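Local structure of immune protein (Enterobacter cloacae, 6D7Y) at residues E6-E10 against F115-M119; S37-F41 against S55-F59; V74-L80 against V111-F115. The protein probably serves as the immunity protein that binds the toxic C-terminal tip of CdiA and neutralises it in contact-dependent growth inhibition. All blocks are in the same frame, centred on the assembly; numbering follows the deposited sequence.

Contact 1: residues E6-E10 against F115-M119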
ATOM      1  N   GLU B   6      -2.553  -4.707  -7.306  1.00 20.08           N
ATOM      2  CA  GLU B   6      -1.938  -3.871  -6.321  1.00 21.30           C
ATOM      3  C   GLU B   6      -2.259  -2.394  -6.523  1.00 20.50           C
ATOM      4  O   GLU B   6      -2.612  -1.971  -7.615  1.00 19.76           O
ATOM      5  CB  GLU B   6      -0.408  -4.079  -6.229  1.00 23.66           C
ATOM      6  CG  GLU B   6       0.408  -3.425  -7.291  1.00 25.51           C
ATOM      7  CD  GLU B   6       1.925  -3.675  -7.193  1.00 27.24           C
ATOM      8  OE1 GLU B   6       2.492  -3.959  -6.104  1.00 29.24           O
ATOM      9  OE2 GLU B   6       2.563  -3.562  -8.252  1.00 26.86           O
ATOM     10  N   VAL B   7      -2.209  -1.664  -5.422  1.00 20.77           N
ATOM     11  CA  VAL B   7      -2.366  -0.210  -5.435  1.00 21.09           C
ATOM     12  C   VAL B   7      -1.109   0.326  -4.771  1.00 21.56           C
ATOM     13  O   VAL B   7      -0.569  -0.278  -3.838  1.00 20.78           O
ATOM     14  CB  VAL B   7      -3.653   0.325  -4.775  1.00 21.97           C
ATOM     15  CG1 VAL B   7      -4.882  -0.195  -5.499  1.00 21.72           C
ATOM     16  CG2 VAL B   7      -3.706  -0.002  -3.291  1.00 22.57           C
ATOM     17  N   ILE B   8      -0.650   1.485  -5.251  1.00 21.87           N
ATOM     18  CA  ILE B   8       0.573   2.077  -4.774  1.00 23.09           C
ATOM     19  C   ILE B   8       0.443   3.562  -4.450  1.00 24.13           C
ATOM     20  O   ILE B   8      -0.168   4.316  -5.231  1.00 23.84           O
ATOM     21  CB  ILE B   8       1.658   2.043  -5.902  1.00 23.54           C
ATOM     22  CG1 ILE B   8       1.921   0.624  -6.443  1.00 23.09           C
ATOM     23  CG2 ILE B   8       2.971   2.657  -5.427  1.00 24.51           C
ATOM     24  CD1 ILE B   8       2.574  -0.306  -5.503  1.00 23.54           C
ATOM     25  N   PHE B   9       0.997   3.953  -3.295  1.00 25.31           N
ATOM     26  CA  PHE B   9       1.129   5.374  -2.911  1.00 27.56           C
ATOM     27  C   PHE B   9       2.603   5.621  -3.273  1.00 28.25           C
ATOM     28  O   PHE B   9       3.505   5.129  -2.587  1.00 27.49           O
ATOM     29  CB  PHE B   9       0.941   5.609  -1.423  1.00 28.97           C
ATOM     30  CG  PHE B   9      -0.425   5.268  -0.879  1.00 29.24           C
ATOM     31  CD1 PHE B   9      -0.688   4.000  -0.377  1.00 29.30           C
ATOM     32  CD2 PHE B   9      -1.424   6.238  -0.790  1.00 30.72           C
ATOM     33  CE1 PHE B   9      -1.928   3.696   0.171  1.00 29.87           C
ATOM     34  CE2 PHE B   9      -2.668   5.939  -0.247  1.00 31.05           C
ATOM     35  CZ  PHE B   9      -2.916   4.661   0.241  1.00 30.51           C
ATOM     36  N   GLU B  10       2.858   6.358  -4.357  1.00 29.77           N
ATOM     37  CA  GLU B  10       4.225   6.585  -4.828  1.00 31.32           C
ATOM     38  C   GLU B  10       4.782   7.916  -4.349  1.00 33.13           C
ATOM     39  O   GLU B  10       4.108   8.927  -4.461  1.00 33.69           O
ATOM     40  CB  GLU B  10       4.260   6.586  -6.339  1.00 32.15           C
ATOM     41  CG  GLU B  10       5.663   6.648  -6.919  1.00 34.32           C
ATOM     42  CD  GLU B  10       5.660   6.760  -8.423  1.00 35.42           C
ATOM     43  OE1 GLU B  10       4.900   7.581  -8.940  1.00 37.95           O
ATOM     44  OE2 GLU B  10       6.436   6.039  -9.086  1.00 36.93           O
ATOM     45  N   PHE B 115     -10.689   1.912  -4.167  1.00 29.78           N
ATOM     46  CA  PHE B 115      -9.355   2.381  -3.770  1.00 28.58           C
ATOM     47  C   PHE B 115      -9.076   3.765  -4.323  1.00 28.34           C
ATOM     48  O   PHE B 115      -8.511   4.613  -3.621  1.00 28.06           O
ATOM     49  CB  PHE B 115      -8.236   1.437  -4.222  1.00 26.81           C
ATOM     50  CG  PHE B 115      -7.864   0.398  -3.210  1.00 26.50           C
ATOM     51  CD1 PHE B 115      -7.149   0.766  -2.077  1.00 27.98           C
ATOM     52  CD2 PHE B 115      -8.156  -0.933  -3.411  1.00 26.74           C
ATOM     53  CE1 PHE B 115      -6.767  -0.172  -1.134  1.00 28.81           C
ATOM     54  CE2 PHE B 115      -7.765  -1.884  -2.480  1.00 27.70           C
ATOM     55  CZ  PHE B 115      -7.068  -1.502  -1.338  1.00 27.93           C
ATOM     56  N   GLN B 116      -9.450   3.990  -5.588  1.00 28.53           N
ATOM     57  CA  GLN B 116      -9.237   5.312  -6.214  1.00 29.99           C
ATOM     58  C   GLN B 116      -9.889   6.423  -5.375  1.00 32.49           C
ATOM     59  O   GLN B 116      -9.286   7.480  -5.131  1.00 32.19           O
ATOM     60  CB  GLN B 116      -9.772   5.361  -7.664  1.00 30.52           C
ATOM     61  CG  GLN B 116      -9.414   6.677  -8.379  1.00 33.12           C
ATOM     62  CD  GLN B 116      -9.998   6.822  -9.778  1.00 37.27           C
ATOM     63  OE1 GLN B 116     -11.107   6.362 -10.051  1.00 42.95           O
ATOM     64  NE2 GLN B 116      -9.256   7.508 -10.676  1.00 36.04           N
ATOM     65  N   LYS B 117     -11.129   6.190  -4.958  1.00 35.20           N
ATOM     66  CA  LYS B 117     -11.859   7.162  -4.133  1.00 38.44           C
ATOM     67  C   LYS B 117     -11.179   7.395  -2.787  1.00 37.81           C
ATOM     68  O   LYS B 117     -10.986   8.544  -2.361  1.00 38.34           O
ATOM     69  CB  LYS B 117     -13.288   6.687  -3.875  1.00 42.43           C
ATOM     70  CG  LYS B 117     -14.173   6.586  -5.101  1.00 44.42           C
ATOM     71  CD  LYS B 117     -15.516   5.980  -4.711  1.00 49.31           C
ATOM     72  CE  LYS B 117     -16.435   5.802  -5.906  1.00 51.39           C
ATOM     73  NZ  LYS B 117     -16.746   7.113  -6.535  1.00 54.37           N
ATOM     74  N   TYR B 118     -10.858   6.294  -2.110  1.00 36.74           N
ATOM     75  CA  TYR B 118     -10.177   6.320  -0.822  1.00 36.82           C
ATOM     76  C   TYR B 118      -8.852   7.077  -0.856  1.00 35.15           C
ATOM     77  O   TYR B 118      -8.613   7.962  -0.027  1.00 36.33           O
ATOM     78  CB  TYR B 118      -9.941   4.893  -0.296  1.00 37.74           C
ATOM     79  CG  TYR B 118      -9.031   4.878   0.910  1.00 38.74           C
ATOM     80  CD1 TYR B 118      -9.447   5.428   2.116  1.00 42.05           C
ATOM     81  CD2 TYR B 118      -7.754   4.337   0.840  1.00 38.12           C
ATOM     82  CE1 TYR B 118      -8.618   5.450   3.222  1.00 43.69           C
ATOM     83  CE2 TYR B 118      -6.916   4.346   1.944  1.00 39.98           C
ATOM     84  CZ  TYR B 118      -7.356   4.903   3.133  1.00 43.05           C
ATOM     85  OH  TYR B 118      -6.541   4.933   4.241  1.00 47.28           O
HETATM   86  N   MSE B 119      -8.011   6.752  -1.832  1.00 32.42           N
HETATM   87  CA  MSE B 119      -6.677   7.368  -1.970  1.00 31.95           C
HETATM   88  C   MSE B 119      -6.777   8.818  -2.324  1.00 32.72           C
HETATM   89  O   MSE B 119      -6.063   9.651  -1.761  1.00 34.01           O
HETATM   90  CB  MSE B 119      -5.859   6.603  -3.025  1.00 30.21           C
HETATM   91  CG  MSE B 119      -5.539   5.200  -2.528  1.00 30.43           C
HETATM   92 SE   MSE B 119      -4.908   4.048  -4.000  1.00 31.15          SE
HETATM   93  CE  MSE B 119      -3.035   4.011  -3.409  1.00 27.38           C
TER
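Val7 and Phe9 of strand 3-10 face Phe115 and Met119 of helix 105-126, a case of helix-on-sheet packing in which the helix runs nearly along the strand. The short axes point the same way, 20° apart, and approach to 10.4 Å. Alternate residues of the strand thus match residues one helical turn apart. Val7 crosses Phe115 at about a right angle: CG2 sits over one ring face, offset toward the rim and 3.7 Å from CD1, in a CH-pi contact, while Val7 CG1 lies 3.8 Å from Phe115 CG. Met119, a selenomethionine, reaches in between Val7 and Phe9. A bend at its last torsion (chi3 108°) turns the methyl onto the Phe9 ring, with SE standing farther off above the same ring, 5.0 Å from its centroid, as a Met-aromatic contact. Tyr118 meets Phe9 more loosely, its CE2 near the plane of the Phe9 ring and 4.4 Å from CZ; its hydroxyl is hydrogen-bonded to Glu23. Phe128 packs edge-to-face with Phe9, and Phe146 touches both Val7 and Met119. Methyl CE of Met119 hangs 3.5 Å from the Phe9 ring centroid, just 3° off the normal, and also rests 3.4 Å from Ile8 O.

Contact 2: residues S37-F41 against S55-F59; sequences SEDFF and SFLGF
Phe40 and Phe56 form the aromatic part of this contact, where the loop after strand 30-36 folds back on the end of helix 50-58. An inverse gamma turn at Asp39 sets Glu38 and Phe40 toward it. The centroids of the two rings are 6.0 Å apart and their planes inclined at 56°, an oblique aromatic pair. The Phe40 ring presses on the helix backbone and the base of the Phe56 side chain: CE2 approaches Phe56 CB to 3.6 Å, and CD2 lies 3.9 Å from Phe56 N. With CG held between the backbone N and the carbonyl carbon (chi1 76°), the ring is directed at the helix, and Phe41 CB lies over one of its faces, off-centre. Phe56 also meets Phe65 of strand 63-75 edge-to-face, so the helix end lies against the sheet.

Apolar and mixed contacts flank this pair. Ser55 CB comes to the edge of the Phe40 ring, and Ser55 OG, hydrogen-bonded to Leu51 O, is 3.8 Å from CD1 of the poorly ordered Phe41. Phe40 CB lies 4.3 Å from Phe59 CD1.

The charged element is Glu38, whose chain bends at chi2 (91°) and brings OE2 to 3.5 Å from Phe59 CE2, the carboxylate almost parallel to the ring plane. With no hydrogen bond or salt bridge between the segments, loop and helix are joined by van der Waals packing of aromatic rings, with the Glu38 carboxylate beside Phe59.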
ATOM      1  N   SER B  37      14.176  -6.496   4.674  1.00 38.87           N
ATOM      2  CA  SER B  37      15.365  -6.808   3.844  1.00 39.96           C
ATOM      3  C   SER B  37      16.705  -6.759   4.616  1.00 42.55           C
ATOM      4  O   SER B  37      17.722  -7.224   4.114  1.00 42.74           O
ATOM      5  CB  SER B  37      15.414  -5.959   2.570  1.00 37.89           C
ATOM      6  OG  SER B  37      15.371  -4.581   2.848  1.00 36.47           O
ATOM      7  N   GLU B  38      16.702  -6.120   5.777  1.00 47.94           N
ATOM      8  CA  GLU B  38      17.850  -6.126   6.712  1.00 55.97           C
ATOM      9  C   GLU B  38      17.206  -6.065   8.084  1.00 61.84           C
ATOM     10  O   GLU B  38      16.209  -5.364   8.250  1.00 64.37           O
ATOM     11  CB  GLU B  38      18.860  -4.970   6.565  1.00 57.27           C
ATOM     12  CG  GLU B  38      19.956  -5.127   5.507  1.00 56.55           C
ATOM     13  CD  GLU B  38      19.607  -4.572   4.149  1.00 55.97           C
ATOM     14  OE1 GLU B  38      20.178  -5.050   3.147  1.00 57.00           O
ATOM     15  OE2 GLU B  38      18.781  -3.646   4.080  1.00 59.58           O
ATOM     16  N   ASP B  39      17.734  -6.807   9.057  1.00 71.76           N
ATOM     17  CA  ASP B  39      17.155  -6.779  10.407  1.00 79.81           C
ATOM     18  C   ASP B  39      17.492  -5.426  11.054  1.00 83.00           C
ATOM     19  O   ASP B  39      18.486  -5.284  11.776  1.00 84.44           O
ATOM     20  CB  ASP B  39      17.635  -7.959  11.262  1.00 84.55           C
ATOM     21  CG  ASP B  39      16.886  -8.063  12.590  1.00 87.84           C
ATOM     22  OD1 ASP B  39      15.818  -7.427  12.732  1.00 87.79           O
ATOM     23  OD2 ASP B  39      17.359  -8.792  13.489  1.00 94.64           O
ATOM     24  N   PHE B  40      16.641  -4.442  10.765  1.00 84.55           N
ATOM     25  CA  PHE B  40      16.807  -3.070  11.244  1.00 85.85           C
ATOM     26  C   PHE B  40      15.969  -2.775  12.483  1.00 90.51           C
ATOM     27  O   PHE B  40      16.247  -1.801  13.189  1.00 96.19           O
ATOM     28  CB  PHE B  40      16.450  -2.058  10.130  1.00 81.92           C
ATOM     29  CG  PHE B  40      14.964  -1.892   9.892  1.00 80.07           C
ATOM     30  CD1 PHE B  40      14.253  -2.783   9.085  1.00 79.21           C
ATOM     31  CD2 PHE B  40      14.276  -0.820  10.456  1.00 80.00           C
ATOM     32  CE1 PHE B  40      12.888  -2.623   8.867  1.00 76.77           C
ATOM     33  CE2 PHE B  40      12.910  -0.656  10.240  1.00 80.55           C
ATOM     34  CZ  PHE B  40      12.216  -1.559   9.442  1.00 77.75           C
ATOM     35  N   PHE B  41      14.948  -3.596  12.749  1.00 92.01           N
ATOM     36  CA  PHE B  41      14.085  -3.348  13.900  1.00 93.94           C
ATOM     37  C   PHE B  41      13.526  -4.668  14.441  1.00 88.38           C
ATOM     38  O   PHE B  41      12.314  -4.825  14.621  1.00 80.66           O
ATOM     39  CB  PHE B  41      12.975  -2.376  13.471  1.00100.47           C
ATOM     40  CG  PHE B  41      12.422  -1.541  14.586  1.00105.98           C
ATOM     41  CD1 PHE B  41      13.171  -0.483  15.095  1.00110.25           C
ATOM     42  CD2 PHE B  41      11.143  -1.752  15.085  1.00107.98           C
ATOM     43  CE1 PHE B  41      12.679   0.316  16.112  1.00115.12           C
ATOM     44  CE2 PHE B  41      10.641  -0.947  16.098  1.00113.27           C
ATOM     45  CZ  PHE B  41      11.412   0.087  16.614  1.00114.47           C
ATOM     46  N   SER B  55      13.742   4.600  12.369  1.00 52.76           N
ATOM     47  CA  SER B  55      14.880   3.715  12.092  1.00 52.34           C
ATOM     48  C   SER B  55      14.891   3.327  10.632  1.00 48.15           C
ATOM     49  O   SER B  55      15.941   3.279  10.013  1.00 48.83           O
ATOM     50  CB  SER B  55      14.807   2.448  12.940  1.00 52.72           C
ATOM     51  OG  SER B  55      14.907   2.776  14.302  1.00 57.14           O
ATOM     52  N   PHE B  56      13.715   3.033  10.097  1.00 46.28           N
ATOM     53  CA  PHE B  56      13.571   2.674   8.680  1.00 43.60           C
ATOM     54  C   PHE B  56      14.105   3.810   7.800  1.00 43.17           C
ATOM     55  O   PHE B  56      14.906   3.575   6.897  1.00 41.37           O
ATOM     56  CB  PHE B  56      12.100   2.355   8.372  1.00 42.63           C
ATOM     57  CG  PHE B  56      11.793   2.192   6.908  1.00 40.59           C
ATOM     58  CD1 PHE B  56      12.069   0.999   6.251  1.00 40.64           C
ATOM     59  CD2 PHE B  56      11.202   3.224   6.196  1.00 40.92           C
ATOM     60  CE1 PHE B  56      11.779   0.843   4.899  1.00 39.26           C
ATOM     61  CE2 PHE B  56      10.909   3.078   4.845  1.00 40.78           C
ATOM     62  CZ  PHE B  56      11.201   1.888   4.195  1.00 39.26           C
ATOM     63  N   LEU B  57      13.694   5.039   8.110  1.00 44.29           N
ATOM     64  CA  LEU B  57      14.111   6.216   7.344  1.00 45.63           C
ATOM     65  C   LEU B  57      15.573   6.595   7.525  1.00 48.71           C
ATOM     66  O   LEU B  57      16.179   7.152   6.617  1.00 50.73           O
ATOM     67  CB  LEU B  57      13.228   7.409   7.678  1.00 46.00           C
ATOM     68  CG  LEU B  57      11.765   7.225   7.290  1.00 44.74           C
ATOM     69  CD1 LEU B  57      10.934   8.361   7.849  1.00 46.44           C
ATOM     70  CD2 LEU B  57      11.585   7.085   5.776  1.00 42.68           C
ATOM     71  N   GLY B  58      16.136   6.298   8.689  1.00 50.99           N
ATOM     72  CA  GLY B  58      17.536   6.620   8.959  1.00 53.66           C
ATOM     73  C   GLY B  58      18.514   5.576   8.455  1.00 53.93           C
ATOM     74  O   GLY B  58      19.722   5.788   8.523  1.00 55.84           O
ATOM     75  N   PHE B  59      18.006   4.456   7.937  1.00 52.16           N
ATOM     76  CA  PHE B  59      18.881   3.382   7.463  1.00 53.52           C
ATOM     77  C   PHE B  59      19.734   3.812   6.272  1.00 53.75           C
ATOM     78  O   PHE B  59      19.221   4.343   5.289  1.00 52.75           O
ATOM     79  CB  PHE B  59      18.068   2.132   7.103  1.00 51.70           C
ATOM     80  CG  PHE B  59      18.915   0.917   6.825  1.00 53.67           C
ATOM     81  CD1 PHE B  59      19.401   0.137   7.880  1.00 55.76           C
ATOM     82  CD2 PHE B  59      19.215   0.537   5.524  1.00 52.53           C
ATOM     83  CE1 PHE B  59      20.178  -0.988   7.633  1.00 56.44           C
ATOM     84  CE2 PHE B  59      19.989  -0.587   5.273  1.00 53.70           C
ATOM     85  CZ  PHE B  59      20.472  -1.350   6.328  1.00 55.66           C
TER

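Contact 3: residues V74-L80 against V111-F115; sequences VKDGLKL and VMLEF
Val74 meets Phe115 near the tip of a beta hairpin, just before a type I' turn from Lys75 to Leu78 that overhangs helix 105-126. Val74 N and Lys75 O both bond Leu78, consistent with a beta bulge beside the turn. Val74 CG1 stands over the centre of the Phe115 ring, 3.6 Å from the centroid, in a CH-pi contact on the face opposite that used by Val7. CG2 also touches the ring, 3.8 Å from Phe115 CE2. Next, Lys75 crosses Glu114 with its aliphatic base: CG is 3.1 Å from Glu114 OE2, but a bend at chi2 (81°) takes the chain elsewhere and leaves NZ 6.1 Å from that oxygen, so the opposite charges do not pair. Asp76, poorly ordered at the turn, brings OD2 to 3.6 Å from Glu114 OE1, the two carboxylates nearly perpendicular. Leu78 then reaches back, laying CD2 3.7 Å from Glu114 CG. Leu80 closes the series: CD2 meets Val111 CG1 tip to tip at 4.1 Å, while CD1 comes to the Phe115 edge.

Val74, Leu78 and Leu80 of the hairpin thus pack their aliphatic side chains on Val111, the Glu114 chain and the Phe115 ring of the helix. Glu114 OE2 is buried here without a polar partner in the model. Burial and the neighbouring Asp76 may raise the pKa of Glu114, an effect Lys75 could partly offset.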
ATOM      1  N   VAL B  74     -11.803  -1.412   2.485  1.00 45.60           N
ATOM      2  CA  VAL B  74     -11.386  -0.363   1.562  1.00 46.89           C
ATOM      3  C   VAL B  74     -12.323   0.843   1.653  1.00 51.20           C
ATOM      4  O   VAL B  74     -11.920   1.930   2.096  1.00 51.32           O
ATOM      5  CB  VAL B  74     -11.326  -0.902   0.114  1.00 45.57           C
ATOM      6  CG1 VAL B  74     -10.695   0.121  -0.819  1.00 45.21           C
ATOM      7  CG2 VAL B  74     -10.525  -2.199   0.074  1.00 44.58           C
ATOM      8  N   LYS B  75     -13.577   0.633   1.269  1.00 54.90           N
ATOM      9  CA  LYS B  75     -14.562   1.701   1.252  1.00 60.36           C
ATOM     10  C   LYS B  75     -15.940   1.068   1.218  1.00 63.80           C
ATOM     11  O   LYS B  75     -16.085  -0.068   0.765  1.00 62.75           O
ATOM     12  CB  LYS B  75     -14.367   2.511  -0.030  1.00 60.73           C
ATOM     13  CG  LYS B  75     -15.077   3.855  -0.147  1.00 64.92           C
ATOM     14  CD  LYS B  75     -14.348   4.984   0.556  1.00 65.49           C
ATOM     15  CE  LYS B  75     -14.943   6.320   0.131  1.00 68.86           C
ATOM     16  NZ  LYS B  75     -14.148   7.478   0.619  1.00 70.44           N
ATOM     17  N   ASP B  76     -16.937   1.806   1.706  1.00 69.23           N
ATOM     18  CA  ASP B  76     -18.349   1.386   1.708  1.00 74.25           C
ATOM     19  C   ASP B  76     -18.633  -0.081   2.098  1.00 74.69           C
ATOM     20  O   ASP B  76     -19.527  -0.721   1.537  1.00 77.00           O
ATOM     21  CB  ASP B  76     -18.975   1.706   0.336  1.00 76.69           C
ATOM     22  CG  ASP B  76     -18.970   3.204   0.012  1.00 80.39           C
ATOM     23  OD1 ASP B  76     -18.944   4.040   0.946  1.00 82.48           O
ATOM     24  OD2 ASP B  76     -19.025   3.545  -1.190  1.00 83.06           O
ATOM     25  N   GLY B  77     -17.871  -0.600   3.057  1.00 72.21           N
ATOM     26  CA  GLY B  77     -18.067  -1.965   3.539  1.00 72.36           C
ATOM     27  C   GLY B  77     -17.331  -3.104   2.847  1.00 69.81           C
ATOM     28  O   GLY B  77     -17.232  -4.183   3.430  1.00 68.70           O
ATOM     29  N   LEU B  78     -16.815  -2.913   1.626  1.00 66.57           N
ATOM     30  CA  LEU B  78     -16.105  -4.033   0.975  1.00 64.29           C
ATOM     31  C   LEU B  78     -14.773  -4.246   1.710  1.00 61.47           C
ATOM     32  O   LEU B  78     -14.065  -3.277   2.034  1.00 60.15           O
ATOM     33  CB  LEU B  78     -15.965  -3.869  -0.549  1.00 63.38           C
ATOM     34  CG  LEU B  78     -15.159  -2.806  -1.286  1.00 62.04           C
ATOM     35  CD1 LEU B  78     -13.661  -2.997  -1.098  1.00 59.91           C
ATOM     36  CD2 LEU B  78     -15.486  -2.903  -2.774  1.00 62.59           C
ATOM     37  N   LYS B  79     -14.459  -5.514   1.981  1.00 58.89           N
ATOM     38  CA  LYS B  79     -13.296  -5.883   2.777  1.00 57.70           C
ATOM     39  C   LYS B  79     -12.504  -7.027   2.125  1.00 55.94           C
ATOM     40  O   LYS B  79     -13.075  -8.035   1.708  1.00 56.59           O
ATOM     41  CB  LYS B  79     -13.823  -6.303   4.155  1.00 61.04           C
ATOM     42  CG  LYS B  79     -12.851  -6.248   5.321  1.00 62.44           C
ATOM     43  CD  LYS B  79     -13.611  -6.517   6.617  1.00 64.82           C
ATOM     44  CE  LYS B  79     -12.798  -6.208   7.864  1.00 66.59           C
ATOM     45  NZ  LYS B  79     -13.591  -6.387   9.117  1.00 69.61           N
ATOM     46  N   LEU B  80     -11.187  -6.857   2.041  1.00 51.73           N
ATOM     47  CA  LEU B  80     -10.304  -7.860   1.437  1.00 47.01           C
ATOM     48  C   LEU B  80      -9.817  -8.800   2.546  1.00 47.52           C
ATOM     49  O   LEU B  80      -9.345  -8.319   3.586  1.00 46.47           O
ATOM     50  CB  LEU B  80      -9.110  -7.162   0.794  1.00 43.66           C
ATOM     51  CG  LEU B  80      -9.479  -6.006  -0.143  1.00 44.57           C
ATOM     52  CD1 LEU B  80      -8.228  -5.327  -0.682  1.00 42.77           C
ATOM     53  CD2 LEU B  80     -10.369  -6.485  -1.283  1.00 45.89           C
ATOM     54  N   VAL B 111     -13.223  -3.076  -6.736  1.00 30.02           N
ATOM     55  CA  VAL B 111     -12.307  -2.788  -5.622  1.00 29.74           C
ATOM     56  C   VAL B 111     -11.375  -1.636  -5.998  1.00 28.59           C
ATOM     57  O   VAL B 111     -11.107  -0.729  -5.191  1.00 28.90           O
ATOM     58  CB  VAL B 111     -11.481  -4.048  -5.263  1.00 30.62           C
ATOM     59  CG1 VAL B 111     -10.379  -3.732  -4.256  1.00 31.36           C
ATOM     60  CG2 VAL B 111     -12.402  -5.131  -4.728  1.00 33.23           C
HETATM   61  N   MSE B 112     -10.907  -1.646  -7.241  1.00 27.88           N
HETATM   62  CA  MSE B 112     -10.023  -0.587  -7.714  1.00 28.23           C
HETATM   63  C   MSE B 112     -10.662   0.782  -7.649  1.00 28.85           C
HETATM   64  O   MSE B 112     -10.010   1.755  -7.242  1.00 29.30           O
HETATM   65  CB  MSE B 112      -9.569  -0.899  -9.141  1.00 28.67           C
HETATM   66  CG  MSE B 112      -8.623  -2.087  -9.144  1.00 29.45           C
HETATM   67 SE   MSE B 112      -6.870  -1.462  -8.500  1.00 35.85          SE
HETATM   68  CE  MSE B 112      -5.930  -3.160  -8.488  1.00 29.48           C
ATOM     69  N   LEU B 113     -11.918   0.890  -8.081  1.00 30.20           N
ATOM     70  CA  LEU B 113     -12.623   2.173  -8.040  1.00 31.89           C
ATOM     71  C   LEU B 113     -12.820   2.655  -6.608  1.00 32.16           C
ATOM     72  O   LEU B 113     -12.761   3.859  -6.343  1.00 31.46           O
ATOM     73  CB  LEU B 113     -13.932   2.151  -8.829  1.00 34.98           C
ATOM     74  CG  LEU B 113     -13.818   2.120 -10.361  1.00 37.05           C
ATOM     75  CD1 LEU B 113     -15.203   2.100 -10.979  1.00 39.29           C
ATOM     76  CD2 LEU B 113     -13.050   3.324 -10.899  1.00 37.69           C
ATOM     77  N   GLU B 114     -13.021   1.727  -5.680  1.00 32.60           N
ATOM     78  CA  GLU B 114     -13.136   2.092  -4.273  1.00 34.49           C
ATOM     79  C   GLU B 114     -11.781   2.572  -3.758  1.00 32.19           C
ATOM     80  O   GLU B 114     -11.723   3.548  -3.012  1.00 33.05           O
ATOM     81  CB  GLU B 114     -13.698   0.942  -3.432  1.00 37.46           C
ATOM     82  CG  GLU B 114     -15.150   0.601  -3.740  1.00 41.00           C
ATOM     83  CD  GLU B 114     -16.162   1.702  -3.403  1.00 46.14           C
ATOM     84  OE1 GLU B 114     -17.370   1.458  -3.616  1.00 53.18           O
ATOM     85  OE2 GLU B 114     -15.795   2.806  -2.929  1.00 48.45           O
ATOM     86  N   PHE B 115     -10.689   1.912  -4.167  1.00 29.78           N
ATOM     87  CA  PHE B 115      -9.355   2.381  -3.770  1.00 28.58           C
ATOM     88  C   PHE B 115      -9.076   3.765  -4.323  1.00 28.34           C
ATOM     89  O   PHE B 115      -8.511   4.613  -3.621  1.00 28.06           O
ATOM     90  CB  PHE B 115      -8.236   1.437  -4.222  1.00 26.81           C
ATOM     91  CG  PHE B 115      -7.864   0.398  -3.210  1.00 26.50           C
ATOM     92  CD1 PHE B 115      -7.149   0.766  -2.077  1.00 27.98           C
ATOM     93  CD2 PHE B 115      -8.156  -0.933  -3.411  1.00 26.74           C
ATOM     94  CE1 PHE B 115      -6.767  -0.172  -1.134  1.00 28.81           C
ATOM     95  CE2 PHE B 115      -7.765  -1.884  -2.480  1.00 27.70           C
ATOM     96  CZ  PHE B 115      -7.068  -1.502  -1.338  1.00 27.93           C
TER

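Contacts 1 and 3 belong to one layer, with centres 10 Å apart: both set helix 105-126 against the same antiparallel sheet, share Phe115, and touch directly where Met112 reaches Glu6 and Val7. Contact 2 lies apart, its centre 25 Å from contact 1 and 31 Å from contact 3, on the other side of the chain's centre from contact 3. Along the chain, strand 3-10 opens contact 1, contact 2 is completed locally, and strands 63-75 and 78-90 then supply contact 3 before the helix closes both long-range contacts. One helix thus ties the N-terminal strand to a hairpin far along the chain, while the loop after strand 30-36 packs on helix 50-58 at the surface.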